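Local coordinates for protein AxyAgu115A (Amphibacillus xylanus NBRC 15112, PDB 6NPS) that probably removes glucuronic acid side groups from xylan, as a family GH115 alpha-glucuronidase, at residues Trp422-Tyr427 against Asn511-Ile516; Arg521-Asn526 against Ile640-Trp645; Val527-Pro532 against Asn955-Pro960; Gln582-Leu587 against Glu607-Cys612. The protein carries 3 engineered substitutions. One frame throughout, in Å; residues are numbered along the deposited sequence. Where two conformers were deposited one is given.

The four contacts form a cluster around the segment 521-532, which runs unbroken from contact 2 into contact 3. Contact 1 reaches contact 2 through Ser425 OG and Arg521 NH1, 2.9 Å apart, a probable hydrogen bond; their centres lie 15 Å apart. Trp585, on the first helix of contact 4, meets this segment where contact 2 passes into contact 3: its CZ3 is 3.3 Å from Asn526 OD1 and its CE3 3.4 Å from Val527 N. Contacts 1 and 3 do not touch, their nearest atoms being about 5 Å apart. A glycerol, probably from the crystallisation liquor, hydrogen-bonds His644 and Trp645 of contact 2; a glycerol also lies about 4 Å from the Asn955 side chain of contact 3.

Contact 1 of 4, residues Trp422-Tyr427 against Asn511-Ile516; sequences WINSSY and NGYTKI
Tyr427 OH is gripped by three partners: two waters donate to it, and Gly822 O is a third hydrogen-bond partner. The same waters reach the amide of Asn511, one donating to OD1 and the other accepting from ND2 at 2.8 Å. Behind this hydroxyl, Lys515 CA lies over a face of the Tyr427 ring, 4.0 Å from its centroid in a CH-pi contact, while Thr514 OG1, hydrogen-bonded to Leu510 O, sits in plane at the ring edge, 3.4 Å from Tyr427 CD1. Asn424, its CG anti to the backbone N (chi1 176°), sends ND2 to Tyr513 OH (3.0 Å, 157° at the hydrogen), with amide and ring planes nearly perpendicular. Its OD1 accepts from Ser426 N at 2.9 Å, an Asx turn. With an alanine in place of Asn424, Tyr513 OH would probably lose this donor and the turn its acceptor. Polar bonds at both ends and aromatic packing between thus hold the loop before helix 428-440, where Tyr427 is at the N-cap position, against helix 500-519.

Contact 2 of 4, residues Arg521-Asn526 against Ile640-Trp645; sequences RPEAMN and IGFVHW
Phe642 presents one ring face to Glu523, whose CB stands 3.7 Å above the plane, over the centre, a CH-pi contact only 8° off the ring normal. Two loops meet here, among the helices that follow the eight-stranded parallel TIM barrel of this GH115 enzyme: one comes after helix 500-519, the other after helix 601-629. Glu523 CG lies over the same face, 3.7 Å from Phe642 CZ, and the two side chains run alongside each other. A bend at chi2 (92°) then turns the carboxylate steeply to the ring plane, and its OE2 accepts from Glu421 N. Beside this CH-pi contact, Phe642 N donates to Glu523 O in the carbonyl plane at 3.3 Å, a long bond with 144° at the hydrogen. Waters also bridge the two loops: one molecule donates to Gly641 O and accepts from Asn526 ND2. Beyond the contact, His644 stacks on His683 of the second subunit. A further water donates to Pro522 O and Met525 O while accepting from Gly641 N at 2.8 Å.

Contact 3 of 4, residues Val527-Pro532 against Asn955-Pro960; sequences VDVYHP and NSYLGP
Tyr957 is the main bump of this contact, and the hollow that receives it is built by Val529 and Tyr530. Val529 CG1 fits over the centre of the Tyr957 ring, 3.7 Å from its centroid and 14° off the normal. At the root of the same side chain, Val529 O comes within 3.4 Å of Tyr957 CB. The edge of Tyr957 is pushed toward the face of Tyr530: Tyr957 CD2 stands 3.6 Å from Tyr530 CZ, and the planes meet at 55°, an inclined edge-to-face pair. With CG anti to the backbone N (chi1 -167°), the Tyr957 ring extends into the hollow, and its OH is hydrogen-bonded to Asn519 O. Leu958 CG closes the side at 4.3 Å from Tyr530 CE2, and His531 CB rests 4.3 Å from Ser956 CA. No direct hydrogen bond crosses; instead Glu537 accepts from the backbone N atoms of His531, Tyr957 and Leu958. If a serine replaced Tyr957, Val529 and the face of Tyr530 would probably lose their packing partner and Asn519 O its hydroxyl. The arrangement is an edge-to-face tyrosine pair in a loop-to-loop contact, setting the loop after strand 940-948, in the GH115 C-terminal family region, on the connection between helices 500-519 and 537-558.

Contact 4 of 4, residues Gln582-Leu587 against Glu607-Cys612; sequences QKMWLL and EQVKAC
Met584 and Cys612 stand where the two helices come together, their CB atoms 3.5 Å apart, closer than ordinary carbon contact. The helix axes approach to 8.7 Å and run 159° apart, nearly antiparallel, so side chains one turn apart on either helix can flank a residue of the other. Val609 is flanked in this way: its CG1 touches Met584 CG at 3.8 Å, the two side chains crossing at about a right angle, while its CG2 reaches Leu587 CB at 3.7 Å. The fork of Val609 therefore straddles the turn between Met584 and Leu587. Leu587 in turn splits its methyls, CD1 lying 4.1 Å from Cys612 SG and CD2 3.8 Å from Gln608 OE1, across whose side chain it lies roughly at right angles. Lys583 is extended, and its carbons CG, CD and CE pass alongside Cys612 SG; the amine beyond makes a long, weak ion pair with Asp546. Met584 leaves the seam: the last torsion bends its chain (chi3 74°), and CE comes to rest 3.6 Å above the Trp585 ring, offset toward the rim. Leu586 packs on Leu541 of helix 537-558, and Val609 on Leu655 of strand 655-657. With no hydrogen bond crossing, this is the largely apolar seam of an antiparallel helical hairpin, made by the consecutive helices 564-596 and 601-629.

Contact 1 of 4, residues Trp422-Tyr427 against Asn511-Ile516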
loop_
_atom_site.group_PDB
_atom_site.type_symbol
_atom_site.label_atom_id
_atom_site.label_comp_id
_atom_site.label_asym_id
_atom_site.label_seq_id
_atom_site.Cartn_x
_atom_site.Cartn_y
_atom_site.Cartn_z
ATOM N N TRP A 422 0.039 1.570 -28.371
ATOM C CA TRP A 422 -0.983 2.598 -28.507
ATOM C C TRP A 422 -0.481 3.779 -29.353
ATOM O O TRP A 422 -1.011 4.068 -30.432
ATOM C CB TRP A 422 -1.401 3.049 -27.095
ATOM C CG TRP A 422 -2.382 4.166 -27.066
ATOM C CD1 TRP A 422 -3.555 4.244 -27.750
ATOM C CD2 TRP A 422 -2.276 5.361 -26.298
ATOM N NE1 TRP A 422 -4.198 5.420 -27.453
ATOM C CE2 TRP A 422 -3.432 6.134 -26.568
ATOM C CE3 TRP A 422 -1.309 5.860 -25.423
ATOM C CZ2 TRP A 422 -3.654 7.385 -25.990
ATOM C CZ3 TRP A 422 -1.519 7.128 -24.845
ATOM C CH2 TRP A 422 -2.688 7.872 -25.130
ATOM N N ILE A 423 0.518 4.485 -28.843
ATOM C CA ILE A 423 1.124 5.634 -29.509
ATOM C C ILE A 423 2.627 5.429 -29.477
ATOM O O ILE A 423 3.152 4.876 -28.503
ATOM C CB ILE A 423 0.737 6.962 -28.810
ATOM C CG1 ILE A 423 -0.735 7.256 -28.947
ATOM C CG2 ILE A 423 1.420 8.149 -29.448
ATOM C CD1 ILE A 423 -1.069 8.620 -28.344
ATOM N N ASN A 424 3.321 5.871 -30.533
ATOM C CA ASN A 424 4.796 5.854 -30.600
ATOM C C ASN A 424 5.433 6.199 -29.255
ATOM O O ASN A 424 5.109 7.226 -28.640
ATOM C CB ASN A 424 5.273 6.870 -31.664
ATOM C CG ASN A 424 6.798 7.005 -31.742
ATOM O OD1 ASN A 424 7.521 6.030 -31.607
ATOM N ND2 ASN A 424 7.285 8.225 -31.978
ATOM N N SER A 425 6.373 5.347 -28.810
ATOM C CA SER A 425 7.196 5.624 -27.636
ATOM C C SER A 425 8.670 5.344 -27.926
ATOM O O SER A 425 9.452 5.126 -26.991
ATOM C CB SER A 425 6.715 4.798 -26.424
ATOM O OG SER A 425 6.675 3.419 -26.779
ATOM N N SER A 426 9.061 5.325 -29.207
ATOM C CA SER A 426 10.441 5.143 -29.629
ATOM C C SER A 426 11.134 6.486 -29.884
ATOM O O SER A 426 10.510 7.509 -30.187
ATOM C CB SER A 426 10.528 4.265 -30.876
ATOM O OG SER A 426 9.834 3.027 -30.636
ATOM N N TYR A 427 12.447 6.466 -29.759
ATOM C CA TYR A 427 13.239 7.692 -29.621
ATOM C C TYR A 427 14.399 7.602 -30.592
ATOM O O TYR A 427 15.167 6.643 -30.531
ATOM C CB TYR A 427 13.704 7.776 -28.159
ATOM C CG TYR A 427 14.460 9.026 -27.730
ATOM C CD1 TYR A 427 13.934 10.273 -27.918
ATOM C CD2 TYR A 427 15.708 8.906 -27.105
ATOM C CE1 TYR A 427 14.686 11.447 -27.527
ATOM C CE2 TYR A 427 16.436 10.018 -26.704
ATOM C CZ TYR A 427 15.911 11.285 -26.895
ATOM O OH TYR A 427 16.651 12.373 -26.494
ATOM N N ASN A 511 10.796 15.857 -29.988
ATOM C CA ASN A 511 11.938 15.421 -29.200
ATOM C C ASN A 511 11.547 15.249 -27.745
ATOM O O ASN A 511 11.956 14.280 -27.090
ATOM C CB ASN A 511 13.065 16.437 -29.331
ATOM C CG ASN A 511 14.402 15.846 -28.990
ATOM O OD1 ASN A 511 14.971 15.089 -29.777
ATOM N ND2 ASN A 511 14.910 16.167 -27.806
ATOM N N GLY A 512 10.745 16.180 -27.229
ATOM C CA GLY A 512 10.198 16.128 -25.892
ATOM C C GLY A 512 9.359 14.914 -25.570
ATOM O O GLY A 512 9.686 14.181 -24.628
ATOM N N TYR A 513 8.261 14.677 -26.300
ATOM C CA TYR A 513 7.400 13.569 -25.903
ATOM C C TYR A 513 8.100 12.224 -26.098
ATOM O O TYR A 513 7.914 11.301 -25.286
ATOM C CB TYR A 513 6.041 13.632 -26.646
ATOM C CG TYR A 513 5.913 12.817 -27.929
ATOM C CD1 TYR A 513 5.712 11.437 -27.894
ATOM C CD2 TYR A 513 5.921 13.450 -29.186
ATOM C CE1 TYR A 513 5.578 10.689 -29.075
ATOM C CE2 TYR A 513 5.793 12.687 -30.398
ATOM C CZ TYR A 513 5.623 11.315 -30.312
ATOM O OH TYR A 513 5.495 10.563 -31.497
ATOM N N THR A 514 8.942 12.087 -27.137
ATOM C CA THR A 514 9.527 10.766 -27.373
ATOM C C THR A 514 10.577 10.415 -26.326
ATOM O O THR A 514 10.708 9.231 -25.962
ATOM C CB THR A 514 10.126 10.634 -28.802
ATOM O OG1 THR A 514 11.091 11.682 -29.085
ATOM C CG2 THR A 514 9.029 10.626 -29.876
ATOM N N LYS A 515 11.326 11.410 -25.826
ATOM C CA LYS A 515 12.249 11.144 -24.722
ATOM C C LYS A 515 11.507 10.652 -23.479
ATOM O O LYS A 515 11.888 9.650 -22.865
ATOM C CB LYS A 515 13.088 12.399 -24.362
ATOM C CG LYS A 515 14.245 11.912 -23.456
ATOM C CD LYS A 515 15.232 12.929 -23.074
ATOM C CE LYS A 515 16.237 12.344 -22.053
ATOM N NZ LYS A 515 17.446 11.709 -22.609
ATOM N N ILE A 516 10.438 11.345 -23.096
ATOM C CA ILE A 516 9.662 10.959 -21.913
ATOM C C ILE A 516 8.951 9.606 -22.113
ATOM O O ILE A 516 9.009 8.723 -21.247
ATOM C CB ILE A 516 8.684 12.090 -21.553
ATOM C CG1 ILE A 516 9.480 13.324 -21.093
ATOM C CG2 ILE A 516 7.675 11.596 -20.473
ATOM C CD1 ILE A 516 8.735 14.591 -21.389
HETATM O O HOH W 1 17.651 14.188 -28.658
HETATM O O HOH W 2 16.847 15.152 -26.049
#

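Contact 2 of 4, residues Arg521-Asn526 against Ile640-Trp645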
loop_
_atom_site.group_PDB
_atom_site.type_symbol
_atom_site.label_atom_id
_atom_site.label_comp_id
_atom_site.label_asym_id
_atom_site.label_seq_id
_atom_site.Cartn_x
_atom_site.Cartn_y
_atom_site.Cartn_z
ATOM N N ARG A 521 7.180 3.425 -21.090
ATOM C CA ARG A 521 6.194 3.393 -22.156
ATOM C C ARG A 521 4.774 3.457 -21.564
ATOM O O ARG A 521 4.554 3.110 -20.397
ATOM C CB ARG A 521 6.407 2.129 -22.991
ATOM C CG ARG A 521 7.766 2.114 -23.724
ATOM C CD ARG A 521 7.723 1.000 -24.767
ATOM N NE ARG A 521 9.025 0.510 -25.214
ATOM C CZ ARG A 521 9.636 0.910 -26.331
ATOM N NH1 ARG A 521 9.078 1.852 -27.103
ATOM N NH2 ARG A 521 10.798 0.372 -26.682
ATOM N N PRO A 522 3.809 3.959 -22.335
ATOM C CA PRO A 522 2.493 4.333 -21.764
ATOM C C PRO A 522 1.791 3.269 -20.927
ATOM O O PRO A 522 1.354 3.569 -19.810
ATOM C CB PRO A 522 1.678 4.646 -23.028
ATOM C CG PRO A 522 2.662 5.136 -23.993
ATOM C CD PRO A 522 3.979 4.487 -23.706
ATOM N N GLU A 523 1.610 2.057 -21.467
ATOM C CA GLU A 523 0.870 1.020 -20.758
ATOM C C GLU A 523 1.564 0.638 -19.457
ATOM O O GLU A 523 0.911 0.192 -18.504
ATOM C CB GLU A 523 0.717 -0.225 -21.668
ATOM C CG GLU A 523 -0.140 0.003 -22.912
ATOM C CD GLU A 523 0.664 0.436 -24.178
ATOM O OE1 GLU A 523 1.754 1.102 -24.032
ATOM O OE2 GLU A 523 0.175 0.109 -25.319
ATOM N N ALA A 524 2.884 0.780 -19.411
ATOM C CA ALA A 524 3.667 0.458 -18.229
ATOM C C ALA A 524 3.778 1.629 -17.244
ATOM O O ALA A 524 4.384 1.469 -16.193
ATOM C CB ALA A 524 5.092 0.038 -18.644
ATOM N N MET A 525 3.352 2.819 -17.624
ATOM C CA MET A 525 3.424 3.950 -16.698
ATOM C C MET A 525 2.363 3.767 -15.615
ATOM O O MET A 525 1.295 3.186 -15.846
ATOM C CB MET A 525 3.244 5.252 -17.479
ATOM C CG MET A 525 3.523 6.583 -16.707
ATOM S SD MET A 525 4.957 6.643 -15.599
ATOM C CE MET A 525 4.649 8.231 -14.839
ATOM N N ASN A 526 2.705 4.137 -14.383
ATOM C CA ASN A 526 1.797 3.874 -13.289
ATOM C C ASN A 526 2.211 4.725 -12.101
ATOM O O ASN A 526 3.129 5.537 -12.182
ATOM C CB ASN A 526 1.791 2.395 -12.892
ATOM C CG ASN A 526 0.427 1.944 -12.377
ATOM O OD1 ASN A 526 -0.063 2.433 -11.342
ATOM N ND2 ASN A 526 -0.230 1.049 -13.129
ATOM N N ILE A 640 -4.052 2.101 -20.445
ATOM C CA ILE A 640 -3.888 2.697 -19.120
ATOM C C ILE A 640 -3.741 1.600 -18.081
ATOM O O ILE A 640 -4.611 0.727 -17.973
ATOM C CB ILE A 640 -5.053 3.644 -18.786
ATOM C CG1 ILE A 640 -4.942 4.919 -19.658
ATOM C CG2 ILE A 640 -4.980 4.086 -17.250
ATOM C CD1 ILE A 640 -6.227 5.782 -19.635
ATOM N N GLY A 641 -2.667 1.674 -17.285
ATOM C CA GLY A 641 -2.586 0.894 -16.043
ATOM C C GLY A 641 -2.546 -0.613 -16.226
ATOM O O GLY A 641 -3.206 -1.340 -15.475
ATOM N N PHE A 642 -1.784 -1.114 -17.207
ATOM C CA PHE A 642 -1.704 -2.568 -17.366
ATOM C C PHE A 642 -1.155 -3.178 -16.082
ATOM O O PHE A 642 -0.252 -2.614 -15.465
ATOM C CB PHE A 642 -0.783 -2.955 -18.544
ATOM C CG PHE A 642 -1.421 -2.847 -19.881
ATOM C CD1 PHE A 642 -2.497 -1.977 -20.100
ATOM C CD2 PHE A 642 -0.967 -3.640 -20.953
ATOM C CE1 PHE A 642 -3.101 -1.885 -21.370
ATOM C CE2 PHE A 642 -1.523 -3.529 -22.218
ATOM C CZ PHE A 642 -2.600 -2.670 -22.439
ATOM N N VAL A 643 -1.738 -4.293 -15.649
ATOM C CA VAL A 643 -1.183 -5.088 -14.555
ATOM C C VAL A 643 -0.640 -6.420 -15.053
ATOM O O VAL A 643 -0.091 -7.191 -14.247
ATOM C CB VAL A 643 -2.231 -5.351 -13.444
ATOM C CG1 VAL A 643 -2.826 -4.049 -12.935
ATOM C CG2 VAL A 643 -3.309 -6.257 -13.953
ATOM N N HIS A 644 -0.876 -6.759 -16.321
ATOM C CA HIS A 644 -0.317 -7.927 -16.969
ATOM C C HIS A 644 0.412 -7.496 -18.226
ATOM O O HIS A 644 0.522 -6.308 -18.541
ATOM C CB HIS A 644 -1.411 -8.928 -17.342
ATOM C CG HIS A 644 -2.144 -9.465 -16.147
ATOM N ND1 HIS A 644 -1.499 -10.156 -15.139
ATOM C CD2 HIS A 644 -3.457 -9.421 -15.799
ATOM C CE1 HIS A 644 -2.386 -10.536 -14.231
ATOM N NE2 HIS A 644 -3.581 -10.105 -14.609
ATOM N N TRP A 645 0.883 -8.490 -18.980
ATOM C CA TRP A 645 1.576 -8.147 -20.207
ATOM C C TRP A 645 0.600 -7.572 -21.213
ATOM O O TRP A 645 0.976 -6.720 -22.025
ATOM C CB TRP A 645 2.279 -9.397 -20.736
ATOM C CG TRP A 645 1.385 -10.466 -21.154
ATOM C CD1 TRP A 645 0.914 -11.516 -20.395
ATOM C CD2 TRP A 645 0.835 -10.634 -22.466
ATOM N NE1 TRP A 645 0.119 -12.314 -21.171
ATOM C CE2 TRP A 645 0.062 -11.803 -22.446
ATOM C CE3 TRP A 645 0.950 -9.907 -23.669
ATOM C CZ2 TRP A 645 -0.633 -12.263 -23.578
ATOM C CZ3 TRP A 645 0.285 -10.356 -24.785
ATOM C CH2 TRP A 645 -0.509 -11.531 -24.734
HETATM O O HOH W 3 -0.569 3.467 -17.963
HETATM O O HOH W 4 0.973 -0.005 -15.634
HETATM O O HOH W 5 -2.960 -0.164 -12.788
#

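Contact 3 of 4, residues Val527-Pro532 against Asn955-Pro960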
loop_
_atom_site.group_PDB
_atom_site.type_symbol
_atom_site.label_atom_id
_atom_site.label_comp_id
_atom_site.label_asym_id
_atom_site.label_seq_id
_atom_site.Cartn_x
_atom_site.Cartn_y
_atom_site.Cartn_z
ATOM N N VAL A 527 1.521 4.522 -10.991
ATOM C CA VAL A 527 1.812 5.327 -9.820
ATOM C C VAL A 527 3.093 4.832 -9.155
ATOM O O VAL A 527 3.393 3.631 -9.155
ATOM C CB VAL A 527 0.598 5.279 -8.874
ATOM C CG1 VAL A 527 0.483 3.909 -8.259
ATOM C CG2 VAL A 527 0.738 6.342 -7.827
ATOM N N ASP A 528 3.911 5.766 -8.659
ATOM C CA ASP A 528 5.127 5.431 -7.931
ATOM C C ASP A 528 6.201 4.787 -8.807
ATOM O O ASP A 528 7.141 4.185 -8.290
ATOM C CB ASP A 528 4.826 4.521 -6.728
ATOM C CG ASP A 528 3.964 5.224 -5.660
ATOM O OD1 ASP A 528 4.074 6.461 -5.514
ATOM O OD2 ASP A 528 3.176 4.531 -4.972
ATOM N N VAL A 529 6.113 4.891 -10.124
ATOM C CA VAL A 529 7.299 4.610 -10.936
ATOM C C VAL A 529 8.350 5.670 -10.658
ATOM O O VAL A 529 9.466 5.376 -10.221
ATOM C CB VAL A 529 6.915 4.529 -12.423
ATOM C CG1 VAL A 529 8.157 4.471 -13.310
ATOM C CG2 VAL A 529 5.959 3.263 -12.633
ATOM N N TYR A 530 7.981 6.924 -10.852
ATOM C CA TYR A 530 8.768 8.055 -10.374
ATOM C C TYR A 530 8.439 8.310 -8.902
ATOM O O TYR A 530 7.300 8.129 -8.463
ATOM C CB TYR A 530 8.439 9.317 -11.166
ATOM C CG TYR A 530 8.895 9.288 -12.601
ATOM C CD1 TYR A 530 8.172 8.575 -13.570
ATOM C CD2 TYR A 530 10.056 9.986 -12.999
ATOM C CE1 TYR A 530 8.596 8.524 -14.886
ATOM C CE2 TYR A 530 10.484 9.968 -14.319
ATOM C CZ TYR A 530 9.742 9.239 -15.254
ATOM O OH TYR A 530 10.136 9.185 -16.567
ATOM N N HIS A 531 9.437 8.713 -8.129
ATOM C CA HIS A 531 9.150 8.927 -6.722
ATOM C C HIS A 531 8.345 10.214 -6.569
ATOM O O HIS A 531 8.622 11.201 -7.249
ATOM C CB HIS A 531 10.438 9.006 -5.905
ATOM C CG HIS A 531 10.205 8.800 -4.444
ATOM N ND1 HIS A 531 9.851 9.834 -3.610
ATOM C CD2 HIS A 531 10.170 7.676 -3.690
ATOM C CE1 HIS A 531 9.646 9.364 -2.390
ATOM N NE2 HIS A 531 9.839 8.059 -2.409
ATOM N N PRO A 532 7.347 10.237 -5.691
ATOM C CA PRO A 532 6.514 11.444 -5.549
ATOM C C PRO A 532 7.299 12.685 -5.117
ATOM O O PRO A 532 6.901 13.794 -5.494
ATOM C CB PRO A 532 5.486 11.048 -4.470
ATOM C CG PRO A 532 5.532 9.632 -4.408
ATOM C CD PRO A 532 6.911 9.160 -4.812
ATOM N N ASN A 955 15.442 6.468 -2.677
ATOM C CA ASN A 955 15.029 5.769 -3.896
ATOM C C ASN A 955 14.485 6.731 -4.936
ATOM O O ASN A 955 13.861 7.748 -4.610
ATOM C CB ASN A 955 13.940 4.746 -3.593
ATOM C CG ASN A 955 14.477 3.544 -2.869
ATOM O OD1 ASN A 955 15.655 3.214 -2.993
ATOM N ND2 ASN A 955 13.624 2.873 -2.112
ATOM N N SER A 956 14.656 6.375 -6.206
ATOM C CA SER A 956 14.097 7.207 -7.262
ATOM C C SER A 956 14.127 6.401 -8.557
ATOM O O SER A 956 14.794 5.370 -8.644
ATOM C CB SER A 956 14.884 8.501 -7.418
ATOM O OG SER A 956 16.196 8.222 -7.856
ATOM N N TYR A 957 13.398 6.890 -9.561
ATOM C CA TYR A 957 13.422 6.244 -10.871
ATOM C C TYR A 957 14.698 6.564 -11.630
ATOM O O TYR A 957 15.280 5.674 -12.250
ATOM C CB TYR A 957 12.231 6.679 -11.707
ATOM C CG TYR A 957 11.981 5.824 -12.962
ATOM C CD1 TYR A 957 11.885 4.444 -12.875
ATOM C CD2 TYR A 957 11.785 6.426 -14.193
ATOM C CE1 TYR A 957 11.591 3.651 -14.040
ATOM C CE2 TYR A 957 11.496 5.638 -15.375
ATOM C CZ TYR A 957 11.408 4.270 -15.276
ATOM O OH TYR A 957 11.102 3.511 -16.430
ATOM N N LEU A 958 15.132 7.821 -11.608
ATOM C CA LEU A 958 16.253 8.288 -12.414
ATOM C C LEU A 958 17.598 8.234 -11.708
ATOM O O LEU A 958 18.615 8.529 -12.340
ATOM C CB LEU A 958 16.010 9.722 -12.873
ATOM C CG LEU A 958 14.708 9.979 -13.635
ATOM C CD1 LEU A 958 14.686 11.479 -13.901
ATOM C CD2 LEU A 958 14.707 9.214 -14.979
ATOM N N GLY A 959 17.646 7.898 -10.424
ATOM C CA GLY A 959 18.866 8.039 -9.666
ATOM C C GLY A 959 19.010 9.460 -9.156
ATOM O O GLY A 959 18.267 10.359 -9.570
ATOM N N PRO A 960 19.986 9.690 -8.262
ATOM C CA PRO A 960 20.154 11.018 -7.662
ATOM C C PRO A 960 20.607 12.003 -8.710
ATOM O O PRO A 960 21.368 11.652 -9.604
ATOM C CB PRO A 960 21.254 10.812 -6.612
ATOM C CG PRO A 960 21.525 9.348 -6.579
ATOM C CD PRO A 960 21.026 8.748 -7.822
#

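Contact 4 of 4, residues Gln582-Leu587 against Glu607-Cys612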
loop_
_atom_site.group_PDB
_atom_site.type_symbol
_atom_site.label_atom_id
_atom_site.label_comp_id
_atom_site.label_asym_id
_atom_site.label_seq_id
_atom_site.Cartn_x
_atom_site.Cartn_y
_atom_site.Cartn_z
ATOM N N GLN A 582 1.273 10.481 -18.874
ATOM C CA GLN A 582 2.356 10.585 -17.891
ATOM C C GLN A 582 1.939 11.510 -16.742
ATOM O O GLN A 582 2.079 11.167 -15.564
ATOM C CB GLN A 582 3.630 11.112 -18.542
ATOM C CG GLN A 582 4.175 10.278 -19.681
ATOM C CD GLN A 582 5.082 9.173 -19.195
ATOM O OE1 GLN A 582 5.723 9.306 -18.151
ATOM N NE2 GLN A 582 5.134 8.068 -19.936
ATOM N N LYS A 583 1.389 12.677 -17.083
ATOM C CA LYS A 583 0.986 13.654 -16.074
ATOM C C LYS A 583 -0.036 13.073 -15.114
ATOM O O LYS A 583 0.037 13.291 -13.896
ATOM C CB LYS A 583 0.423 14.875 -16.778
ATOM C CG LYS A 583 -0.199 15.944 -15.876
ATOM C CD LYS A 583 -0.687 17.086 -16.791
ATOM C CE LYS A 583 -1.437 18.193 -16.040
ATOM N NZ LYS A 583 -2.119 19.030 -17.109
ATOM N N MET A 584 -1.018 12.360 -15.655
ATOM C CA MET A 584 -2.057 11.750 -14.841
ATOM C C MET A 584 -1.454 10.889 -13.751
ATOM O O MET A 584 -1.855 10.971 -12.589
ATOM C CB MET A 584 -2.979 10.898 -15.712
ATOM C CG MET A 584 -4.067 10.182 -14.900
ATOM S SD MET A 584 -5.102 9.168 -16.022
ATOM C CE MET A 584 -3.981 7.828 -16.378
ATOM N N TRP A 585 -0.510 10.029 -14.125
ATOM C CA TRP A 585 0.089 9.115 -13.158
ATOM C C TRP A 585 1.007 9.829 -12.175
ATOM O O TRP A 585 1.110 9.417 -11.019
ATOM C CB TRP A 585 0.859 8.027 -13.890
ATOM C CG TRP A 585 -0.058 6.986 -14.514
ATOM C CD1 TRP A 585 -0.193 6.706 -15.843
ATOM C CD2 TRP A 585 -0.918 6.085 -13.814
ATOM N NE1 TRP A 585 -1.088 5.674 -16.016
ATOM C CE2 TRP A 585 -1.554 5.278 -14.788
ATOM C CE3 TRP A 585 -1.211 5.882 -12.445
ATOM C CZ2 TRP A 585 -2.472 4.271 -14.456
ATOM C CZ3 TRP A 585 -2.125 4.891 -12.110
ATOM C CH2 TRP A 585 -2.743 4.084 -13.117
ATOM N N LEU A 586 1.770 10.815 -12.648
ATOM C CA LEU A 586 2.632 11.588 -11.774
ATOM C C LEU A 586 1.812 12.355 -10.736
ATOM O O LEU A 586 2.173 12.372 -9.556
ATOM C CB LEU A 586 3.488 12.545 -12.600
ATOM C CG LEU A 586 4.518 11.851 -13.493
ATOM C CD1 LEU A 586 5.089 12.890 -14.443
ATOM C CD2 LEU A 586 5.590 11.253 -12.679
ATOM N N LEU A 587 0.706 12.984 -11.157
ATOM C CA LEU A 587 -0.216 13.611 -10.196
ATOM C C LEU A 587 -0.827 12.597 -9.242
ATOM O O LEU A 587 -1.085 12.910 -8.068
ATOM C CB LEU A 587 -1.332 14.369 -10.950
ATOM C CG LEU A 587 -0.873 15.597 -11.723
ATOM C CD1 LEU A 587 -1.993 16.042 -12.612
ATOM C CD2 LEU A 587 -0.467 16.821 -10.745
ATOM N N GLU A 607 -8.707 15.580 -8.043
ATOM C CA GLU A 607 -9.506 16.176 -9.107
ATOM C C GLU A 607 -8.664 16.406 -10.358
ATOM O O GLU A 607 -9.165 16.236 -11.475
ATOM C CB GLU A 607 -10.136 17.488 -8.630
ATOM C CG GLU A 607 -11.066 17.292 -7.435
ATOM C CD GLU A 607 -12.271 16.381 -7.713
ATOM O OE1 GLU A 607 -12.697 15.666 -6.782
ATOM O OE2 GLU A 607 -12.805 16.379 -8.846
ATOM N N GLN A 608 -7.384 16.742 -10.195
ATOM C CA GLN A 608 -6.513 16.905 -11.363
ATOM C C GLN A 608 -6.263 15.566 -12.068
ATOM O O GLN A 608 -6.207 15.515 -13.302
ATOM C CB GLN A 608 -5.205 17.579 -10.940
ATOM C CG GLN A 608 -5.452 19.051 -10.624
ATOM C CD GLN A 608 -4.241 19.737 -10.033
ATOM O OE1 GLN A 608 -3.327 19.091 -9.538
ATOM N NE2 GLN A 608 -4.235 21.071 -10.081
ATOM N N VAL A 609 -6.134 14.471 -11.307
ATOM C CA VAL A 609 -5.975 13.154 -11.919
ATOM C C VAL A 609 -7.205 12.808 -12.738
ATOM O O VAL A 609 -7.105 12.388 -13.898
ATOM C CB VAL A 609 -5.685 12.099 -10.836
ATOM C CG1 VAL A 609 -5.685 10.665 -11.462
ATOM C CG2 VAL A 609 -4.348 12.394 -10.125
ATOM N N LYS A 610 -8.379 13.026 -12.151
ATOM C CA LYS A 610 -9.651 12.769 -12.814
ATOM C C LYS A 610 -9.767 13.542 -14.122
ATOM O O LYS A 610 -10.253 13.017 -15.142
ATOM C CB LYS A 610 -10.788 13.158 -11.855
ATOM C CG LYS A 610 -12.015 12.304 -11.866
ATOM C CD LYS A 610 -13.165 12.902 -10.994
ATOM C CE LYS A 610 -12.689 13.355 -9.629
ATOM N NZ LYS A 610 -13.859 13.698 -8.705
ATOM N N ALA A 611 -9.333 14.807 -14.118
ATOM C CA ALA A 611 -9.434 15.613 -15.343
ATOM C C ALA A 611 -8.501 15.106 -16.441
ATOM O O ALA A 611 -8.834 15.207 -17.629
ATOM C CB ALA A 611 -9.121 17.079 -15.046
ATOM N N CYS A 612 -7.304 14.628 -16.070
ATOM C CA CYS A 612 -6.411 13.993 -17.047
ATOM C C CYS A 612 -7.058 12.778 -17.677
ATOM O O CYS A 612 -6.938 12.537 -18.900
ATOM C CB CYS A 612 -5.094 13.579 -16.380
ATOM S SG CYS A 612 -4.033 14.985 -16.037
#